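Local coordinates for protein transcriptional regulator, GntR family (Thermotoga maritima, PDB 3SXM) that probably binds DNA to regulate transcription, with only its metal-binding FCD domain present here, in the metal-free state, at residues 33-38 with 63-68; 57-62 with 101-106; 13-18 with 124-129. The protein carries 3 engineered substitutions. All coordinates share one frame; numbering follows the deposited sequence.

How the interactions relate
All three contacts lie in the all-helical FCD domain. The chain starts with helix 5-25, which pairs in interaction 3 with helix 115-135 near the C terminus. This closes a long loop, and interactions 1 and 2 are nested inside it. Interaction 1 closes a short loop between helix 34-44 and helix 51-68. Interaction 2 joins helix 51-68 to helix 96-111. Its first segment, 57-62, lies inside the loop of interaction 1, so the two loops cross. The three contacts meet around H63, H103 and H125, which come from three different helices. Interactions 1 and 3 lie on opposite sides of the chain's centre, with their own centres about 17 Å apart.

Interaction 1 (33-38 with 63-68); sequences SEELLE and HKLFIR. With BCT (bicarbonate ion), chain C.
Between segments 33-38 and 63-68 the nearest CA atoms are those of L36 and L65, 7.6 Å apart. The contact joins two helices of the FCD fold at the N-terminal end of helix 34-44. L65 does most of the work. Its CG is anti to the backbone N (chi1 167°), which sends both methyls toward 33-38. There they touch three residues. CD2 of L65 packs on CB of L36 at 3.8 Å, the two leucines roughly perpendicular. CG of E35 lies alongside the L65 methyls, 4.0 Å from L65 CD2, the two chains running opposite ways. The E35 chain bends at chi2, and its carboxylate forms a salt bridge with R61. S33 is the N-cap of the helix. Its OG accepts a weak capping hydrogen bond from L36 N at 3.3 Å, is also hydrogen-bonded to I30 O, and rests 3.7 Å from L65 CD2. The first turn also binds a bicarbonate ion, probably from the crystallisation liquor. Its N-H groups, at the partly positive helix N terminus, would suit an anion. E35 N donates to its O3 at 3.1 Å. The straighter bond runs from E34 N to bicarbonate O1, at 2.9 Å with an N-H...O angle of 166°.

Interaction 2 (57-62 with 101-106); sequences DSDERL and REHKEL
H103 has its CG anti to the carbonyl carbon (chi1 -75°), and D59 has its CG anti to the backbone N (chi1 170°). These torsions swing the imidazole and the carboxylate together between helices 96-111 and 51-68 of the FCD domain. The contact forms part of the metal site: D59 and H103, with H63 and H125, bind zinc in another structure of this protein. No metal is bound here. The axes of segments 57-62 and 101-106 come no closer than 11.1 Å, so side chains and a water make the contact. D59 OD1 approaches the edge of the imidazole near its plane, 3.0 Å from H103 CE1. The carboxylate and ring planes are 24° apart. This places the oxygen beside the carbon that lies between the two ring nitrogens, a position where its charge would probably polarise the C-H. The other carboxylate oxygen, OD2, forms a salt bridge with R90, which helps to fix the rotation of the group.

Both nitrogens of the H103 ring have partners. NE2 pairs with NE2 of H63 in a probable hydrogen bond. ND1 meets a water in the ring plane at 2.8 Å, and the water donates to S58 OG at 2.7 Å. S58 is thus tied to the ring through the water. Beyond the polar site, L62 supplies the apolar part of the contact. Its CD2 comes obliquely to the ring, 3.7 Å from H103 CD2. The same methyl also reaches the next turn of helix 96-111, where L62 CD2 lies 4.3 Å from CD2 of L106.

Interaction 3 (13-18 with 124-129); sequences ETRIMM and EHLKNV
An antiparallel pair of helices in the FCD bundle, 5-25 and 115-135, is joined here by R15 and I16 packing against L126 and K127. The short segments run at 175° to each other, with axes 10.1 Å apart. The nearest CA atoms are those of I16 and L126. L126 points between the two residues of the other helix and gives each one a methyl group. Its CD2 sits over the centre of one face of the R15 guanidinium, 3.6 Å from R15 CZ. Its CD1 packs on I16 CG1 at 3.7 Å, the two side chains lying side by side and pointing opposite ways. K127 extends the apolar strip toward solvent. Its aliphatic chain runs across the end of I16, with CE of K127 4.0 Å from CD1 of I16.

R15 bends at chi3 (68°), which turns its guanidinium beneath L126 and toward the metal site. R15 NE forms a salt bridge with E19 OE2, and E19 OE1 is hydrogen-bonded to H63 ND1, so E19, a second-shell residue, helps to hold the guanidinium against the methyl and links R15 to the zinc ligand H63. H125, whose ND1 is hydrogen-bonded to E102 OE1, is another ligand of that zinc, which was observed in a different structure of the protein and is absent here. On the far side of helix 5-25, E13 bonds to Y26 and N72 of the second subunit, so this helix also serves the dimer. A water completes the polar link across the pair. It accepts from R15 NH2 at 2.9 Å and lies in the imidazole plane of H125, 2.8 Å from NE2.

Interaction 1 (33-38 with 63-68)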
loop_
_atom_site.group_PDB
_atom_site.type_symbol
_atom_site.label_atom_id
_atom_site.label_comp_id
_atom_site.label_asym_id
_atom_site.label_seq_id
_atom_site.Cartn_x
_atom_site.Cartn_y
_atom_site.Cartn_z
ATOM N N SER A 33 11.669 18.537 0.299
ATOM C CA SER A 33 10.492 19.380 0.338
ATOM C C SER A 33 10.601 20.478 1.409
ATOM O O SER A 33 11.170 20.262 2.496
ATOM C CB SER A 33 9.241 18.579 0.565
ATOM O OG SER A 33 9.255 18.023 1.820
ATOM N N GLU A 34 10.099 21.654 1.072
ATOM C CA GLU A 34 10.072 22.773 2.023
ATOM C C GLU A 34 9.115 22.425 3.136
ATOM O O GLU A 34 9.392 22.791 4.318
ATOM C CB GLU A 34 9.654 24.042 1.311
ATOM C CG GLU A 34 10.674 24.477 0.266
ATOM C CD GLU A 34 10.280 25.748 -0.479
ATOM O OE1 GLU A 34 9.144 26.238 -0.297
ATOM O OE2 GLU A 34 11.135 26.264 -1.229
ATOM N N GLU A 35 8.043 21.695 2.828
ATOM C CA GLU A 35 7.041 21.371 3.844
ATOM C C GLU A 35 7.683 20.569 4.960
ATOM O O GLU A 35 7.398 20.812 6.131
ATOM C CB GLU A 35 5.873 20.580 3.223
ATOM C CG GLU A 35 4.884 19.866 4.197
ATOM C CD GLU A 35 3.862 20.809 4.775
ATOM O OE1 GLU A 35 4.120 22.016 4.676
ATOM O OE2 GLU A 35 2.814 20.366 5.323
ATOM N N LEU A 36 8.569 19.652 4.635
ATOM C CA LEU A 36 9.192 18.808 5.647
ATOM C C LEU A 36 9.940 19.675 6.639
ATOM O O LEU A 36 9.876 19.456 7.851
ATOM C CB LEU A 36 10.155 17.827 5.001
ATOM C CG LEU A 36 10.813 16.813 5.924
ATOM C CD1 LEU A 36 9.798 15.888 6.518
ATOM C CD2 LEU A 36 11.989 16.035 5.283
ATOM N N LEU A 37 10.665 20.654 6.142
ATOM C CA LEU A 37 11.392 21.557 7.011
ATOM C C LEU A 37 10.508 22.496 7.832
ATOM O O LEU A 37 10.832 22.813 8.991
ATOM C CB LEU A 37 12.375 22.360 6.171
ATOM C CG LEU A 37 13.436 21.556 5.438
ATOM C CD1 LEU A 37 14.335 22.509 4.689
ATOM C CD2 LEU A 37 14.286 20.755 6.432
ATOM N N GLU A 38 9.406 22.954 7.264
ATOM C CA GLU A 38 8.456 23.763 8.020
ATOM C C GLU A 38 7.881 22.933 9.195
ATOM O O GLU A 38 7.698 23.458 10.301
ATOM C CB GLU A 38 7.284 24.188 7.157
ATOM C CG GLU A 38 7.588 25.245 6.151
ATOM C CD GLU A 38 6.349 25.678 5.394
ATOM O OE1 GLU A 38 5.226 25.525 5.936
ATOM O OE2 GLU A 38 6.509 26.183 4.263
ATOM N N HIS A 63 2.427 13.023 7.924
ATOM C CA HIS A 63 2.017 11.750 7.316
ATOM C C HIS A 63 1.337 11.999 5.977
ATOM O O HIS A 63 1.597 11.232 5.016
ATOM C CB HIS A 63 1.180 10.937 8.286
ATOM C CG HIS A 63 1.969 10.496 9.473
ATOM N ND1 HIS A 63 2.704 9.328 9.517
ATOM C CD2 HIS A 63 2.200 11.126 10.657
ATOM C CE1 HIS A 63 3.353 9.256 10.665
ATOM N NE2 HIS A 63 3.044 10.336 11.366
ATOM N N LYS A 64 0.545 13.043 5.846
ATOM C CA LYS A 64 -0.020 13.421 4.526
ATOM C C LYS A 64 1.067 13.832 3.550
ATOM O O LYS A 64 0.862 13.594 2.347
ATOM C CB LYS A 64 -1.084 14.497 4.644
ATOM C CG LYS A 64 -2.354 13.924 5.199
ATOM C CD LYS A 64 -3.457 14.929 5.259
ATOM C CE LYS A 64 -4.817 14.241 5.449
ATOM N NZ LYS A 64 -5.871 15.280 5.600
ATOM N N LEU A 65 2.184 14.423 3.999
ATOM C CA LEU A 65 3.275 14.830 3.092
ATOM C C LEU A 65 3.851 13.598 2.431
ATOM O O LEU A 65 4.160 13.609 1.208
ATOM C CB LEU A 65 4.412 15.572 3.875
ATOM C CG LEU A 65 5.734 15.770 3.110
ATOM C CD1 LEU A 65 5.561 16.607 1.941
ATOM C CD2 LEU A 65 6.772 16.341 4.046
ATOM N N PHE A 66 4.011 12.525 3.168
ATOM C CA PHE A 66 4.657 11.308 2.609
ATOM C C PHE A 66 3.795 10.860 1.430
ATOM O O PHE A 66 4.299 10.518 0.354
ATOM C CB PHE A 66 4.749 10.192 3.638
ATOM C CG PHE A 66 5.636 10.504 4.839
ATOM C CD1 PHE A 66 6.642 11.441 4.789
ATOM C CD2 PHE A 66 5.399 9.852 6.037
ATOM C CE1 PHE A 66 7.442 11.729 5.917
ATOM C CE2 PHE A 66 6.220 10.138 7.144
ATOM C CZ PHE A 66 7.206 11.046 7.050
ATOM N N ILE A 67 2.502 10.857 1.653
ATOM C CA ILE A 67 1.529 10.378 0.631
ATOM C C ILE A 67 1.529 11.336 -0.565
ATOM O O ILE A 67 1.588 10.902 -1.756
ATOM C CB ILE A 67 0.150 10.271 1.238
ATOM C CG1 ILE A 67 0.126 9.228 2.359
ATOM C CG2 ILE A 67 -0.941 10.009 0.179
ATOM C CD1 ILE A 67 0.250 7.773 1.924
ATOM N N ARG A 68 1.481 12.637 -0.286
ATOM C CA ARG A 68 1.386 13.658 -1.317
ATOM C C ARG A 68 2.601 13.632 -2.251
ATOM O O ARG A 68 2.454 13.882 -3.452
ATOM C CB ARG A 68 1.180 15.048 -0.677
ATOM C CG ARG A 68 1.250 16.220 -1.620
ATOM C CD ARG A 68 0.127 16.296 -2.565
ATOM N NE ARG A 68 -1.153 16.580 -1.922
ATOM C CZ ARG A 68 -2.281 16.784 -2.588
ATOM N NH1 ARG A 68 -2.283 16.748 -3.908
ATOM N NH2 ARG A 68 -3.400 17.039 -1.933
HETATM C C BCT C . 7.414 21.505 -1.295
HETATM O O1 BCT C . 8.660 21.735 -1.499
HETATM O O2 BCT C . 6.860 20.596 -2.169
HETATM O O3 BCT C . 6.925 21.320 -0.005
#

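Interaction 2 (57-62 with 101-106)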
loop_
_atom_site.group_PDB
_atom_site.type_symbol
_atom_site.label_atom_id
_atom_site.label_comp_id
_atom_site.label_asym_id
_atom_site.label_seq_id
_atom_site.Cartn_x
_atom_site.Cartn_y
_atom_site.Cartn_z
ATOM N N ASP A 57 -1.321 19.602 14.463
ATOM C CA ASP A 57 -0.939 20.126 13.163
ATOM C C ASP A 57 0.171 19.292 12.537
ATOM O O ASP A 57 0.042 18.823 11.406
ATOM C CB ASP A 57 -0.485 21.581 13.291
ATOM C CG ASP A 57 -0.059 22.177 11.964
ATOM O OD1 ASP A 57 -0.739 23.107 11.482
ATOM O OD2 ASP A 57 0.957 21.716 11.403
ATOM N N SER A 58 1.269 19.119 13.267
ATOM C CA SER A 58 2.467 18.457 12.695
ATOM C C SER A 58 2.224 17.022 12.273
ATOM O O SER A 58 2.737 16.594 11.250
ATOM C CB SER A 58 3.750 18.513 13.566
ATOM O OG SER A 58 3.613 17.820 14.804
ATOM N N ASP A 59 1.482 16.259 13.062
ATOM C CA ASP A 59 1.324 14.835 12.791
ATOM C C ASP A 59 0.569 14.677 11.469
ATOM O O ASP A 59 1.037 13.967 10.578
ATOM C CB ASP A 59 0.536 14.199 13.938
ATOM C CG ASP A 59 0.121 12.781 13.604
ATOM O OD1 ASP A 59 0.999 11.934 13.514
ATOM O OD2 ASP A 59 -1.071 12.522 13.347
ATOM N N GLU A 60 -0.560 15.354 11.316
ATOM C CA GLU A 60 -1.379 15.192 10.099
ATOM C C GLU A 60 -0.569 15.658 8.903
ATOM O O GLU A 60 -0.482 14.965 7.870
ATOM C CB GLU A 60 -2.679 15.951 10.210
ATOM C CG GLU A 60 -3.457 15.999 8.922
ATOM C CD GLU A 60 -4.814 16.641 9.016
ATOM O OE1 GLU A 60 -5.204 17.109 10.104
ATOM O OE2 GLU A 60 -5.516 16.664 7.988
ATOM N N ARG A 61 0.102 16.792 9.035
ATOM C CA ARG A 61 0.898 17.304 7.919
ATOM C C ARG A 61 2.009 16.370 7.523
ATOM O O ARG A 61 2.258 16.181 6.320
ATOM C CB ARG A 61 1.484 18.702 8.226
ATOM C CG ARG A 61 0.505 19.771 8.227
ATOM C CD ARG A 61 1.115 21.094 8.799
ATOM N NE ARG A 61 2.114 21.655 7.896
ATOM C CZ ARG A 61 2.856 22.709 8.209
ATOM N NH1 ARG A 61 2.777 23.245 9.419
ATOM N NH2 ARG A 61 3.710 23.195 7.332
ATOM N N LEU A 62 2.701 15.773 8.480
ATOM C CA LEU A 62 3.878 14.960 8.161
ATOM C C LEU A 62 3.428 13.718 7.403
ATOM O O LEU A 62 4.024 13.377 6.383
ATOM C CB LEU A 62 4.623 14.589 9.456
ATOM C CG LEU A 62 5.877 13.760 9.228
ATOM C CD1 LEU A 62 6.895 14.468 8.357
ATOM C CD2 LEU A 62 6.480 13.380 10.532
ATOM N N ARG A 101 8.495 13.240 19.677
ATOM C CA ARG A 101 9.888 12.864 19.684
ATOM C C ARG A 101 10.200 11.907 18.526
ATOM O O ARG A 101 11.215 12.047 17.853
ATOM C CB ARG A 101 10.226 12.234 21.016
ATOM C CG ARG A 101 11.674 12.174 21.303
ATOM C CD ARG A 101 11.882 11.372 22.556
ATOM N NE ARG A 101 11.730 12.148 23.776
ATOM C CZ ARG A 101 11.047 11.742 24.840
ATOM N NH1 ARG A 101 10.433 10.567 24.817
ATOM N NH2 ARG A 101 10.975 12.506 25.916
ATOM N N GLU A 102 9.331 10.930 18.305
ATOM C CA GLU A 102 9.503 9.976 17.193
ATOM C C GLU A 102 9.496 10.702 15.854
ATOM O O GLU A 102 10.299 10.392 14.975
ATOM C CB GLU A 102 8.436 8.883 17.242
ATOM C CG GLU A 102 8.614 7.912 18.430
ATOM C CD GLU A 102 7.380 7.015 18.685
ATOM O OE1 GLU A 102 6.296 7.273 18.087
ATOM O OE2 GLU A 102 7.573 6.095 19.526
ATOM N N HIS A 103 8.598 11.671 15.722
ATOM C CA HIS A 103 8.518 12.463 14.485
ATOM C C HIS A 103 9.748 13.306 14.277
ATOM O O HIS A 103 10.288 13.391 13.152
ATOM C CB HIS A 103 7.322 13.375 14.485
ATOM C CG HIS A 103 6.058 12.654 14.238
ATOM N ND1 HIS A 103 4.837 13.104 14.691
ATOM C CD2 HIS A 103 5.825 11.476 13.616
ATOM C CE1 HIS A 103 3.904 12.236 14.338
ATOM N NE2 HIS A 103 4.477 11.256 13.651
ATOM N N LYS A 104 10.210 13.953 15.330
ATOM C CA LYS A 104 11.424 14.727 15.207
ATOM C C LYS A 104 12.565 13.885 14.671
ATOM O O LYS A 104 13.314 14.340 13.780
ATOM C CB LYS A 104 11.814 15.309 16.581
ATOM C CG LYS A 104 13.055 16.179 16.524
ATOM C CD LYS A 104 13.525 16.711 17.872
ATOM C CE LYS A 104 14.914 17.377 17.686
ATOM N NZ LYS A 104 15.512 17.867 18.932
ATOM N N GLU A 105 12.761 12.691 15.226
ATOM C CA GLU A 105 13.832 11.810 14.841
ATOM C C GLU A 105 13.633 11.209 13.456
ATOM O O GLU A 105 14.617 11.102 12.692
ATOM C CB GLU A 105 14.058 10.770 15.947
ATOM C CG GLU A 105 14.622 11.484 17.197
ATOM C CD GLU A 105 14.797 10.615 18.402
ATOM O OE1 GLU A 105 14.151 9.555 18.534
ATOM O OE2 GLU A 105 15.607 11.063 19.247
ATOM N N LEU A 106 12.397 10.895 13.134
ATOM C CA LEU A 106 12.088 10.430 11.764
ATOM C C LEU A 106 12.507 11.503 10.760
ATOM O O LEU A 106 13.145 11.221 9.729
ATOM C CB LEU A 106 10.601 10.137 11.665
ATOM C CG LEU A 106 10.011 9.861 10.276
ATOM C CD1 LEU A 106 10.693 8.708 9.609
ATOM C CD2 LEU A 106 8.555 9.591 10.405
HETATM O O HOH W 1 4.504 15.557 16.005
#

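Interaction 3 (13-18 with 124-129)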
loop_
_atom_site.group_PDB
_atom_site.type_symbol
_atom_site.label_atom_id
_atom_site.label_comp_id
_atom_site.label_asym_id
_atom_site.label_seq_id
_atom_site.Cartn_x
_atom_site.Cartn_y
_atom_site.Cartn_z
ATOM N N GLU A 13 -2.258 -0.989 9.987
ATOM C CA GLU A 13 -1.626 -1.795 8.932
ATOM C C GLU A 13 -1.825 -1.077 7.592
ATOM O O GLU A 13 -0.897 -1.074 6.772
ATOM C CB GLU A 13 -2.209 -3.182 8.870
ATOM C CG GLU A 13 -1.624 -4.023 7.736
ATOM C CD GLU A 13 -2.069 -5.472 7.742
ATOM O OE1 GLU A 13 -3.280 -5.751 7.961
ATOM O OE2 GLU A 13 -1.203 -6.365 7.574
ATOM N N THR A 14 -3.018 -0.522 7.354
ATOM C CA THR A 14 -3.258 0.239 6.119
ATOM C C THR A 14 -2.346 1.436 6.027
ATOM O O THR A 14 -1.787 1.742 4.948
ATOM C CB THR A 14 -4.747 0.631 5.995
ATOM O OG1 THR A 14 -5.524 -0.561 6.025
ATOM C CG2 THR A 14 -5.019 1.387 4.728
ATOM N N ARG A 15 -2.110 2.145 7.115
ATOM C CA ARG A 15 -1.170 3.248 7.123
ATOM C C ARG A 15 0.240 2.801 6.822
ATOM O O ARG A 15 0.960 3.489 6.077
ATOM C CB ARG A 15 -1.200 3.972 8.490
ATOM C CG ARG A 15 -2.474 4.716 8.758
ATOM C CD ARG A 15 -2.409 5.511 10.075
ATOM N NE ARG A 15 -1.481 6.594 9.978
ATOM C CZ ARG A 15 -1.087 7.372 10.980
ATOM N NH1 ARG A 15 -1.690 7.295 12.163
ATOM N NH2 ARG A 15 -0.147 8.273 10.761
ATOM N N ILE A 16 0.673 1.671 7.392
ATOM C CA ILE A 16 2.048 1.144 7.141
ATOM C C ILE A 16 2.151 0.888 5.639
ATOM O O ILE A 16 3.104 1.350 4.976
ATOM C CB ILE A 16 2.348 -0.086 7.960
ATOM C CG1 ILE A 16 2.475 0.269 9.474
ATOM C CG2 ILE A 16 3.626 -0.731 7.480
ATOM C CD1 ILE A 16 2.523 -0.905 10.367
ATOM N N MET A 17 1.177 0.158 5.086
ATOM C CA MET A 17 1.148 -0.131 3.633
ATOM C C MET A 17 1.366 1.131 2.802
ATOM O O MET A 17 2.232 1.130 1.888
ATOM C CB MET A 17 -0.149 -0.864 3.263
ATOM C CG MET A 17 -0.310 -1.126 1.752
ATOM S SD MET A 17 -1.867 -1.885 1.368
ATOM C CE MET A 17 -2.978 -0.529 1.686
ATOM N N MET A 18 0.546 2.147 3.014
ATOM C CA MET A 18 0.541 3.312 2.141
ATOM C C MET A 18 1.723 4.234 2.455
ATOM O O MET A 18 2.422 4.704 1.557
ATOM C CB MET A 18 -0.772 4.072 2.257
ATOM C CG MET A 18 -1.993 3.243 1.862
ATOM S SD MET A 18 -3.549 4.104 1.978
ATOM C CE MET A 18 -3.421 5.141 0.629
ATOM N N GLU A 124 8.299 1.787 13.260
ATOM C CA GLU A 124 8.335 1.754 14.732
ATOM C C GLU A 124 7.291 2.676 15.315
ATOM O O GLU A 124 6.596 2.312 16.275
ATOM C CB GLU A 124 9.726 2.160 15.248
ATOM C CG GLU A 124 10.811 1.165 14.920
ATOM C CD GLU A 124 12.219 1.754 15.154
ATOM O OE1 GLU A 124 12.311 2.878 15.735
ATOM O OE2 GLU A 124 13.216 1.076 14.762
ATOM N N HIS A 125 7.173 3.890 14.763
ATOM C CA HIS A 125 6.205 4.840 15.240
ATOM C C HIS A 125 4.794 4.278 15.155
ATOM O O HIS A 125 4.001 4.338 16.118
ATOM C CB HIS A 125 6.306 6.139 14.437
ATOM C CG HIS A 125 5.135 7.038 14.597
ATOM N ND1 HIS A 125 4.916 7.748 15.764
ATOM C CD2 HIS A 125 4.070 7.277 13.803
ATOM C CE1 HIS A 125 3.791 8.421 15.654
ATOM N NE2 HIS A 125 3.250 8.149 14.482
ATOM N N LEU A 126 4.445 3.725 14.000
ATOM C CA LEU A 126 3.096 3.258 13.808
ATOM C C LEU A 126 2.822 2.024 14.652
ATOM O O LEU A 126 1.713 1.926 15.216
ATOM C CB LEU A 126 2.872 3.004 12.286
ATOM C CG LEU A 126 2.845 4.282 11.422
ATOM C CD1 LEU A 126 2.849 3.937 9.940
ATOM C CD2 LEU A 126 1.615 5.172 11.761
ATOM N N LYS A 127 3.775 1.111 14.783
ATOM C CA LYS A 127 3.595 -0.074 15.624
ATOM C C LYS A 127 3.517 0.317 17.095
ATOM O O LYS A 127 2.793 -0.312 17.857
ATOM C CB LYS A 127 4.624 -1.154 15.378
ATOM C CG LYS A 127 4.539 -1.655 13.944
ATOM C CD LYS A 127 4.866 -3.098 13.761
ATOM C CE LYS A 127 4.994 -3.420 12.281
ATOM N NZ LYS A 127 4.955 -4.874 11.922
ATOM N N ASN A 128 4.242 1.360 17.473
ATOM C CA ASN A 128 4.239 1.825 18.879
ATOM C C ASN A 128 2.912 2.461 19.201
ATOM O O ASN A 128 2.350 2.176 20.284
ATOM C CB ASN A 128 5.361 2.854 19.113
ATOM C CG ASN A 128 6.755 2.226 19.242
ATOM O OD1 ASN A 128 6.916 1.019 19.377
ATOM N ND2 ASN A 128 7.769 3.078 19.246
ATOM N N VAL A 129 2.399 3.310 18.313
ATOM C CA VAL A 129 1.071 3.901 18.438
ATOM C C VAL A 129 0.024 2.792 18.579
ATOM O O VAL A 129 -0.815 2.806 19.486
ATOM C CB VAL A 129 0.801 4.835 17.269
ATOM C CG1 VAL A 129 -0.646 5.145 17.109
ATOM C CG2 VAL A 129 1.657 6.087 17.418
HETATM O O HOH W 2 0.876 9.134 13.381
#